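Local atomic coordinates of nucleoprotein (Human coronavirus NL63, PDB entry 5EPW), a protein that probably packages the positive-strand viral RNA genome into a helical ribonucleocapsid, the part described here being its C-terminal dimerization domain. Residues Ser19-Arg28 against Glu34-Pro42; Pro72-Val83 against Ile94-Val102. One frame throughout, in Å; residues are numbered along the deposited sequence.

Contact 1 (Ser19-Arg28 against Glu34-Pro42)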
loop_
_atom_site.group_PDB
_atom_site.type_symbol
_atom_site.label_atom_id
_atom_site.label_comp_id
_atom_site.label_asym_id
_atom_site.label_seq_id
_atom_site.Cartn_x
_atom_site.Cartn_y
_atom_site.Cartn_z
ATOM N N SER B 19 8.330 18.552 10.639
ATOM C CA SER B 19 8.709 17.137 10.777
ATOM C C SER B 19 7.651 16.310 10.047
ATOM O O SER B 19 6.457 16.597 10.125
ATOM C CB SER B 19 8.670 16.768 12.287
ATOM O OG SER B 19 9.058 15.430 12.662
ATOM N N GLN B 20 8.092 15.230 9.404
ATOM C CA GLN B 20 7.138 14.173 8.971
ATOM C C GLN B 20 6.380 13.611 10.179
ATOM O O GLN B 20 5.285 13.054 10.010
ATOM C CB GLN B 20 7.951 13.026 8.248
ATOM C CG GLN B 20 8.564 13.338 6.908
ATOM C CD GLN B 20 7.579 13.803 5.919
ATOM O OE1 GLN B 20 6.689 13.041 5.512
ATOM N NE2 GLN B 20 7.691 15.085 5.521
ATOM N N LEU B 21 6.876 13.727 11.423
ATOM C CA LEU B 21 6.106 13.272 12.578
ATOM C C LEU B 21 4.916 14.124 12.942
ATOM O O LEU B 21 4.112 13.697 13.794
ATOM C CB LEU B 21 6.972 13.098 13.822
ATOM C CG LEU B 21 8.117 12.114 13.637
ATOM C CD1 LEU B 21 9.277 12.546 14.512
ATOM C CD2 LEU B 21 7.640 10.684 13.901
ATOM N N LYS B 22 4.734 15.252 12.238
ATOM C CA LYS B 22 3.560 16.095 12.292
ATOM C C LYS B 22 2.465 15.509 11.434
ATOM O O LYS B 22 1.299 15.923 11.557
ATOM C CB LYS B 22 3.836 17.550 11.784
ATOM N N LYS B 23 2.819 14.567 10.538
ATOM C CA LYS B 23 1.794 13.907 9.680
ATOM C C LYS B 23 1.402 12.607 10.298
ATOM O O LYS B 23 2.198 12.012 10.988
ATOM C CB LYS B 23 2.316 13.649 8.248
ATOM C CG LYS B 23 2.693 14.921 7.514
ATOM C CD LYS B 23 3.727 14.726 6.451
ATOM C CE LYS B 23 3.096 14.581 5.120
ATOM N NZ LYS B 23 4.141 13.985 4.198
ATOM N N PRO B 24 0.166 12.109 10.003
ATOM C CA PRO B 24 -0.255 10.749 10.378
ATOM C C PRO B 24 0.816 9.710 9.817
ATOM O O PRO B 24 1.405 9.921 8.738
ATOM C CB PRO B 24 -1.626 10.573 9.721
ATOM C CG PRO B 24 -2.046 11.896 9.152
ATOM C CD PRO B 24 -0.815 12.791 9.079
ATOM N N ARG B 25 0.920 8.602 10.535
ATOM C CA ARG B 25 1.995 7.630 10.184
ATOM C C ARG B 25 1.853 7.077 8.734
ATOM O O ARG B 25 2.852 6.810 8.062
ATOM C CB ARG B 25 1.915 6.490 11.187
ATOM C CG ARG B 25 3.024 5.438 11.032
ATOM C CD ARG B 25 3.076 4.574 12.267
ATOM N NE ARG B 25 3.864 3.357 12.012
ATOM C CZ ARG B 25 4.570 2.689 12.918
ATOM N NH1 ARG B 25 4.489 2.977 14.225
ATOM N NH2 ARG B 25 5.208 1.567 12.585
ATOM N N TRP B 26 0.639 6.963 8.210
ATOM C CA TRP B 26 0.388 6.495 6.878
ATOM C C TRP B 26 0.686 7.468 5.750
ATOM O O TRP B 26 0.622 7.109 4.586
ATOM C CB TRP B 26 -1.048 5.953 6.757
ATOM C CG TRP B 26 -2.139 6.918 7.089
ATOM C CD1 TRP B 26 -2.800 7.690 6.189
ATOM C CD2 TRP B 26 -2.672 7.246 8.386
ATOM N NE1 TRP B 26 -3.722 8.449 6.840
ATOM C CE2 TRP B 26 -3.697 8.233 8.186
ATOM C CE3 TRP B 26 -2.489 6.717 9.691
ATOM C CZ2 TRP B 26 -4.495 8.732 9.266
ATOM C CZ3 TRP B 26 -3.300 7.229 10.744
ATOM C CH2 TRP B 26 -4.266 8.239 10.490
ATOM N N LYS B 27 1.010 8.730 6.117
ATOM C CA LYS B 27 1.399 9.752 5.121
ATOM C C LYS B 27 2.834 10.243 5.224
ATOM O O LYS B 27 3.214 11.179 4.488
ATOM C CB LYS B 27 0.460 10.950 5.303
ATOM C CG LYS B 27 -0.971 10.631 4.963
ATOM C CD LYS B 27 -1.243 10.070 3.608
ATOM C CE LYS B 27 -2.706 10.172 3.074
ATOM N NZ LYS B 27 -2.830 9.611 1.719
ATOM N N ARG B 28 3.664 9.532 6.029
ATOM C CA ARG B 28 5.063 9.947 6.148
ATOM C C ARG B 28 5.913 9.510 4.985
ATOM O O ARG B 28 5.673 8.441 4.381
ATOM C CB ARG B 28 5.620 9.446 7.474
ATOM C CG ARG B 28 4.850 9.989 8.670
ATOM C CD ARG B 28 5.394 9.542 10.063
ATOM N NE ARG B 28 4.486 10.043 11.075
ATOM C CZ ARG B 28 4.286 9.487 12.243
ATOM N NH1 ARG B 28 4.862 8.355 12.668
ATOM N NH2 ARG B 28 3.322 10.009 13.001
ATOM N N GLU B 34 14.941 12.252 8.293
ATOM C CA GLU B 34 13.935 11.640 9.168
ATOM C C GLU B 34 13.656 10.254 8.537
ATOM O O GLU B 34 12.856 10.071 7.593
ATOM C CB GLU B 34 12.650 12.437 9.182
ATOM C CG GLU B 34 12.744 13.771 9.966
ATOM C CD GLU B 34 11.370 14.380 10.172
ATOM O OE1 GLU B 34 10.846 14.829 9.163
ATOM O OE2 GLU B 34 10.836 14.363 11.321
ATOM N N ASN B 35 14.401 9.298 9.054
ATOM C CA ASN B 35 14.532 8.013 8.356
ATOM C C ASN B 35 13.396 7.011 8.689
ATOM O O ASN B 35 12.397 7.366 9.315
ATOM C CB ASN B 35 15.930 7.471 8.566
ATOM C CG ASN B 35 16.160 6.984 9.986
ATOM O OD1 ASN B 35 15.223 6.660 10.778
ATOM N ND2 ASN B 35 17.481 6.970 10.360
ATOM N N VAL B 36 13.563 5.793 8.206
ATOM C CA VAL B 36 12.522 4.806 8.361
ATOM C C VAL B 36 12.233 4.462 9.848
ATOM O O VAL B 36 11.101 4.205 10.230
ATOM C CB VAL B 36 12.842 3.537 7.527
ATOM C CG1 VAL B 36 11.919 2.372 7.839
ATOM C CG2 VAL B 36 12.817 3.900 6.079
ATOM N N ILE B 37 13.305 4.361 10.635
ATOM C CA ILE B 37 13.113 4.123 12.047
ATOM C C ILE B 37 12.372 5.266 12.765
ATOM O O ILE B 37 11.473 5.030 13.597
ATOM C CB ILE B 37 14.485 3.894 12.746
ATOM C CG1 ILE B 37 15.159 2.643 12.260
ATOM C CG2 ILE B 37 14.367 4.001 14.284
ATOM C CD1 ILE B 37 16.640 2.532 12.597
ATOM N N GLN B 38 12.684 6.518 12.368
ATOM C CA GLN B 38 12.077 7.689 12.934
ATOM C C GLN B 38 10.598 7.806 12.534
ATOM O O GLN B 38 9.742 8.101 13.326
ATOM C CB GLN B 38 12.931 8.926 12.538
ATOM C CG GLN B 38 14.387 8.928 13.103
ATOM C CD GLN B 38 15.249 10.083 12.516
ATOM O OE1 GLN B 38 15.847 10.005 11.414
ATOM N NE2 GLN B 38 15.287 11.203 13.255
ATOM N N CYS B 39 10.277 7.539 11.263
ATOM C CA CYS B 39 8.912 7.673 10.774
ATOM C C CYS B 39 7.999 6.503 11.078
ATOM O O CYS B 39 6.831 6.711 11.319
ATOM C CB CYS B 39 8.880 7.829 9.229
ATOM S SG CYS B 39 9.591 9.371 8.609
ATOM N N PHE B 40 8.558 5.282 11.083
ATOM C CA PHE B 40 7.796 4.097 11.218
ATOM C C PHE B 40 8.233 3.326 12.449
ATOM O O PHE B 40 7.769 3.595 13.547
ATOM C CB PHE B 40 7.794 3.306 9.887
ATOM C CG PHE B 40 7.394 4.124 8.688
ATOM C CD1 PHE B 40 6.152 4.674 8.603
ATOM C CD2 PHE B 40 8.235 4.344 7.634
ATOM C CE1 PHE B 40 5.780 5.422 7.455
ATOM C CE2 PHE B 40 7.886 5.125 6.494
ATOM C CZ PHE B 40 6.635 5.693 6.471
ATOM N N GLY B 41 9.215 2.537 12.304
ATOM C CA GLY B 41 9.848 1.791 13.428
ATOM C C GLY B 41 10.883 0.838 12.902
ATOM O O GLY B 41 11.209 0.819 11.717
ATOM N N PRO B 42 11.524 0.031 13.783
ATOM C CA PRO B 42 12.534 -0.856 13.420
ATOM C C PRO B 42 12.040 -1.987 12.534
ATOM O O PRO B 42 10.839 -2.353 12.584
ATOM C CB PRO B 42 13.019 -1.363 14.798
ATOM C CG PRO B 42 11.836 -1.257 15.681
ATOM C CD PRO B 42 11.143 -0.029 15.217
#

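Contact 2 (Pro72-Val83 against Ile94-Val102)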
loop_
_atom_site.group_PDB
_atom_site.type_symbol
_atom_site.label_atom_id
_atom_site.label_comp_id
_atom_site.label_asym_id
_atom_site.label_seq_id
_atom_site.Cartn_x
_atom_site.Cartn_y
_atom_site.Cartn_z
ATOM N N PRO B 72 1.816 -0.710 -5.244
ATOM C CA PRO B 72 0.630 -0.048 -5.802
ATOM C C PRO B 72 0.412 1.381 -5.455
ATOM O O PRO B 72 0.824 1.810 -4.305
ATOM C CB PRO B 72 -0.543 -0.831 -5.192
ATOM C CG PRO B 72 0.073 -1.379 -4.011
ATOM C CD PRO B 72 1.530 -1.725 -4.255
ATOM N N ASN B 73 -0.296 2.067 -6.334
ATOM C CA ASN B 73 -0.719 3.392 -6.037
ATOM C C ASN B 73 -1.907 3.471 -5.125
ATOM O O ASN B 73 -2.485 2.423 -4.756
ATOM C CB ASN B 73 -0.879 4.223 -7.359
ATOM C CG ASN B 73 -2.133 3.864 -8.101
ATOM O OD1 ASN B 73 -3.307 4.001 -7.514
ATOM N ND2 ASN B 73 -1.964 3.365 -9.323
ATOM N N GLN B 74 -2.275 4.643 -4.631
ATOM C CA GLN B 74 -3.299 4.689 -3.635
ATOM C C GLN B 74 -4.700 4.272 -4.132
ATOM O O GLN B 74 -5.516 3.752 -3.397
ATOM C CB GLN B 74 -3.412 6.136 -3.123
ATOM C CG GLN B 74 -2.193 6.476 -2.240
ATOM C CD GLN B 74 -2.167 7.831 -1.769
ATOM O OE1 GLN B 74 -3.168 8.331 -1.259
ATOM N NE2 GLN B 74 -1.013 8.494 -1.910
ATOM N N ALA B 75 -4.977 4.534 -5.404
ATOM C CA ALA B 75 -6.314 4.207 -5.965
ATOM C C ALA B 75 -6.350 2.667 -6.165
ATOM O O ALA B 75 -7.366 2.031 -5.762
ATOM C CB ALA B 75 -6.501 4.934 -7.290
ATOM N N ALA B 76 -5.292 2.044 -6.624
ATOM C CA ALA B 76 -5.181 0.551 -6.730
ATOM C C ALA B 76 -5.344 -0.082 -5.347
ATOM O O ALA B 76 -6.084 -1.023 -5.102
ATOM C CB ALA B 76 -3.921 0.027 -7.382
ATOM N N LEU B 77 -4.670 0.482 -4.320
ATOM C CA LEU B 77 -4.798 -0.091 -3.003
ATOM C C LEU B 77 -6.227 0.057 -2.484
ATOM O O LEU B 77 -6.741 -0.879 -1.848
ATOM C CB LEU B 77 -3.824 0.637 -1.994
ATOM C CG LEU B 77 -3.651 -0.037 -0.660
ATOM C CD1 LEU B 77 -2.822 -1.317 -0.834
ATOM C CD2 LEU B 77 -2.935 0.895 0.349
ATOM N N PHE B 78 -6.861 1.199 -2.690
ATOM C CA PHE B 78 -8.247 1.362 -2.222
ATOM C C PHE B 78 -9.209 0.374 -2.886
ATOM O O PHE B 78 -10.005 -0.273 -2.211
ATOM C CB PHE B 78 -8.708 2.794 -2.482
ATOM C CG PHE B 78 -10.051 3.150 -1.878
ATOM C CD1 PHE B 78 -10.184 3.485 -0.568
ATOM C CD2 PHE B 78 -11.121 3.093 -2.680
ATOM C CE1 PHE B 78 -11.451 3.785 -0.034
ATOM C CE2 PHE B 78 -12.383 3.423 -2.213
ATOM C CZ PHE B 78 -12.546 3.768 -0.916
ATOM N N PHE B 79 -9.187 0.342 -4.187
ATOM C CA PHE B 79 -10.186 -0.377 -4.981
ATOM C C PHE B 79 -9.840 -1.815 -5.207
ATOM O O PHE B 79 -10.701 -2.606 -5.711
ATOM C CB PHE B 79 -10.426 0.285 -6.335
ATOM C CG PHE B 79 -11.139 1.584 -6.268
ATOM C CD1 PHE B 79 -12.452 1.658 -5.790
ATOM C CD2 PHE B 79 -10.477 2.797 -6.595
ATOM C CE1 PHE B 79 -13.131 2.849 -5.701
ATOM C CE2 PHE B 79 -11.175 4.004 -6.565
ATOM C CZ PHE B 79 -12.496 4.011 -6.161
ATOM N N ASP B 80 -8.632 -2.280 -4.910
ATOM C CA ASP B 80 -8.195 -3.609 -5.318
ATOM C C ASP B 80 -7.570 -4.386 -4.154
ATOM O O ASP B 80 -6.868 -5.366 -4.368
ATOM C CB ASP B 80 -7.303 -3.559 -6.567
ATOM C CG ASP B 80 -7.191 -4.885 -7.307
ATOM O OD1 ASP B 80 -8.275 -5.548 -7.378
ATOM O OD2 ASP B 80 -6.135 -5.110 -7.919
ATOM N N SER B 81 -7.958 -4.026 -2.922
ATOM C CA SER B 81 -7.601 -4.727 -1.657
ATOM C C SER B 81 -8.842 -5.293 -0.980
ATOM O O SER B 81 -9.985 -4.835 -1.178
ATOM C CB SER B 81 -6.944 -3.752 -0.634
ATOM O OG SER B 81 -5.719 -3.167 -1.115
ATOM N N GLU B 82 -8.584 -6.178 -0.053
ATOM C CA GLU B 82 -9.583 -6.543 0.948
ATOM C C GLU B 82 -9.296 -5.700 2.176
ATOM O O GLU B 82 -8.214 -5.783 2.784
ATOM C CB GLU B 82 -9.517 -8.062 1.304
ATOM C CG GLU B 82 -10.552 -8.481 2.363
ATOM C CD GLU B 82 -10.662 -9.999 2.519
ATOM O OE1 GLU B 82 -10.048 -10.706 1.734
ATOM O OE2 GLU B 82 -11.401 -10.406 3.451
ATOM N N VAL B 83 -10.279 -4.910 2.664
ATOM C CA VAL B 83 -10.133 -4.029 3.761
ATOM C C VAL B 83 -11.028 -4.391 4.938
ATOM O O VAL B 83 -12.197 -4.774 4.693
ATOM C CB VAL B 83 -10.450 -2.562 3.331
ATOM C CG1 VAL B 83 -10.446 -1.594 4.532
ATOM C CG2 VAL B 83 -9.524 -2.042 2.254
ATOM N N ILE B 94 -7.360 -0.049 10.726
ATOM C CA ILE B 94 -7.765 -0.429 9.347
ATOM C C ILE B 94 -6.635 -1.355 8.802
ATOM O O ILE B 94 -5.446 -1.014 8.918
ATOM C CB ILE B 94 -7.867 0.762 8.386
ATOM C CG1 ILE B 94 -8.917 1.819 8.934
ATOM C CG2 ILE B 94 -8.369 0.288 7.051
ATOM C CD1 ILE B 94 -8.930 3.189 8.254
ATOM N N THR B 95 -7.077 -2.525 8.296
ATOM C CA THR B 95 -6.165 -3.440 7.616
ATOM C C THR B 95 -6.465 -3.470 6.134
ATOM O O THR B 95 -7.641 -3.668 5.699
ATOM C CB THR B 95 -6.282 -4.857 8.145
ATOM O OG1 THR B 95 -6.014 -4.930 9.565
ATOM C CG2 THR B 95 -5.289 -5.771 7.481
ATOM N N TYR B 96 -5.428 -3.234 5.305
ATOM C CA TYR B 96 -5.442 -3.484 3.872
ATOM C C TYR B 96 -4.659 -4.764 3.614
ATOM O O TYR B 96 -3.483 -4.838 4.003
ATOM C CB TYR B 96 -4.817 -2.352 3.066
ATOM C CG TYR B 96 -5.494 -1.003 3.093
ATOM C CD1 TYR B 96 -5.319 -0.126 4.171
ATOM C CD2 TYR B 96 -6.189 -0.573 1.930
ATOM C CE1 TYR B 96 -5.854 1.157 4.092
ATOM C CE2 TYR B 96 -6.712 0.731 1.846
ATOM C CZ TYR B 96 -6.570 1.520 2.946
ATOM O OH TYR B 96 -7.081 2.830 2.872
ATOM N N THR B 97 -5.293 -5.692 2.917
ATOM C CA THR B 97 -4.524 -6.902 2.447
ATOM C C THR B 97 -4.583 -6.815 0.951
ATOM O O THR B 97 -5.698 -6.864 0.313
ATOM C CB THR B 97 -5.199 -8.206 2.950
ATOM O OG1 THR B 97 -5.216 -8.188 4.373
ATOM C CG2 THR B 97 -4.336 -9.415 2.473
ATOM N N TYR B 98 -3.446 -6.631 0.297
ATOM C CA TYR B 98 -3.356 -6.359 -1.158
ATOM C C TYR B 98 -2.486 -7.484 -1.781
ATOM O O TYR B 98 -1.348 -7.646 -1.354
ATOM C CB TYR B 98 -2.776 -4.949 -1.404
ATOM C CG TYR B 98 -2.638 -4.669 -2.888
ATOM C CD1 TYR B 98 -3.741 -4.310 -3.624
ATOM C CD2 TYR B 98 -1.436 -4.935 -3.544
ATOM C CE1 TYR B 98 -3.637 -4.156 -5.058
ATOM C CE2 TYR B 98 -1.326 -4.743 -4.897
ATOM C CZ TYR B 98 -2.400 -4.354 -5.633
ATOM O OH TYR B 98 -2.238 -4.199 -6.999
ATOM N N LYS B 99 -2.987 -8.113 -2.831
ATOM C CA LYS B 99 -2.254 -9.184 -3.529
ATOM C C LYS B 99 -2.030 -8.751 -4.979
ATOM O O LYS B 99 -2.964 -8.282 -5.642
ATOM C CB LYS B 99 -3.091 -10.432 -3.517
ATOM C CG LYS B 99 -3.217 -10.971 -2.115
ATOM C CD LYS B 99 -4.148 -12.194 -2.049
ATOM C CE LYS B 99 -4.352 -12.642 -0.619
ATOM N NZ LYS B 99 -5.148 -13.954 -0.648
ATOM N N MET B 100 -0.820 -8.949 -5.463
ATOM C CA MET B 100 -0.490 -8.641 -6.887
ATOM C C MET B 100 0.350 -9.753 -7.438
ATOM O O MET B 100 1.216 -10.352 -6.771
ATOM C CB MET B 100 0.220 -7.303 -7.029
ATOM C CG MET B 100 1.461 -7.145 -6.146
ATOM S SD MET B 100 2.193 -5.486 -6.125
ATOM C CE MET B 100 3.384 -5.618 -7.503
ATOM N N LEU B 101 -0.013 -10.090 -8.699
ATOM C CA LEU B 101 0.759 -11.139 -9.469
ATOM C C LEU B 101 1.825 -10.480 -10.402
ATOM O O LEU B 101 1.440 -9.695 -11.283
ATOM C CB LEU B 101 -0.250 -11.970 -10.340
ATOM C CG LEU B 101 -1.199 -12.800 -9.520
ATOM C CD1 LEU B 101 -2.288 -13.387 -10.447
ATOM C CD2 LEU B 101 -0.509 -13.846 -8.719
ATOM N N VAL B 102 3.077 -10.782 -10.120
ATOM C CA VAL B 102 4.155 -10.230 -10.920
ATOM C C VAL B 102 4.779 -11.387 -11.775
ATOM O O VAL B 102 5.122 -12.395 -11.259
ATOM C CB VAL B 102 5.185 -9.648 -10.033
ATOM C CG1 VAL B 102 6.221 -8.945 -10.804
ATOM C CG2 VAL B 102 4.554 -8.589 -9.117
HETATM O O HOH W 1 -5.249 -7.216 -6.378
HETATM O O HOH W 2 -5.745 -7.718 -3.634
HETATM O O HOH W 3 -4.340 -3.198 -8.148
HETATM O O HOH W 4 -3.385 -6.662 -8.431
HETATM O O HOH W 5 -7.682 -7.222 5.097
#

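Contact 1 (Ser19-Arg28 against Glu34-Pro42)
The guanidinium of Arg28 meets Cys39 edge-on: NH1 donates to Cys39 O at 2.9 Å, with the oxygen almost in the guanidinium plane. On its other edge NE and NH2 both grip Lys23 O, so three N-H groups fix the rotation of the group, while Arg25 CA lies over one face and Leu21 CD2 over the opposite one. Arg28 CB rests by CE1 and CZ of Phe40, whose ring turns its edge to Arg25 O, 3.3 Å from CE1. Arg25, CG anti to its N (chi1 -176°), crosses the Phe40 side chain, its guanidinium turned 47° from the ring, and brings one face over Phe40 O; its NH2 forms a salt bridge with Asp80 of the second subunit. The contact joins loop 19-28 of the coronavirus nucleocapsid C-terminal domain, with its 3-10 turns, to the short helix 36-39, whose start is closed by a capping box between Asn35 and Gln38. Beyond it, the extended side chain of Glu34 spreads its carboxylate over two donors. OE1 takes Gln20 N on its syn lone pair at 2.8 Å and 170°, and OE2 receives a very short bond from Ser19 OG (2.5 Å). The same hydroxyl accepts from Leu21 N, forming an ST turn.

Contact 2 (Pro72-Val83 against Ile94-Val102)
Pro72 lies over one face of the Tyr98 ring and Leu77 over one face of the Tyr96 ring, both tyrosines belonging to strand 91-103. Pro72 CG is 4.1 Å from the Tyr98 centroid in a CH-pi contact; Ser81 OG and Met100 SD sit at that ring's edge. Leu77 CD2 is likewise 4.1 Å from the Tyr96 centroid, with Ser81 OG and Phe78 CA at the edge, and Val83 CG2 lies alongside, 3.7 Å from Tyr96 CD2. With CG anti to the backbone N (chi1 -168°), Leu77 also sets CD1 against CB and CG of Tyr98, 3.7 Å from CB. The hydroxyl of Ser81, held between the rings, donates to Leu77 O at 2.6 Å on an in-plane lone pair and ties the last turn of helix 74-79 to the chain leading into strand 82-88. There a beta hairpin begins, Glu82 and Thr97 forming an antiparallel hydrogen-bonded pair with Glu82 N to Thr97 O at 3.0 Å and Thr97 N to Glu82 O at 2.9 Å. The helix axis crosses that of the strand at 106°. A water donates to Asp80 OD2 and accepts from Tyr98 OH, Asp80 also bridges to Arg25 of the second subunit, and Tyr96 OH hydrogen-bonds to Leu70 O of the second subunit. CH-pi and apolar contacts thus seat Pro72 and Leu77 on the two rings, while the phenol and carboxylate ends engage water or the partner chain.

In the fold
Contact 1 closes before contact 2 opens along the chain, and their centres lie about 21 Å apart within one nucleocapsid C-terminal domain. Contact 1 joins the loop 19-28 to helix 36-39 near the surface; contact 2 is buried, setting helix 74-79 against the hairpin of strands 82-88 and 91-103. Within the chain they touch where Lys27 packs on Gln74. A further tie runs through the dimer, where the Arg25-Asp80 bridge links contact 1 of one subunit to contact 2 of the other and Trp26 packs on the partner's Tyr98. Strand 91-103 pairs, over residues 94-102, with a strand of the second subunit in an antiparallel ladder, so both contacts border the dimer interface, consistent with the predicted dimerization region.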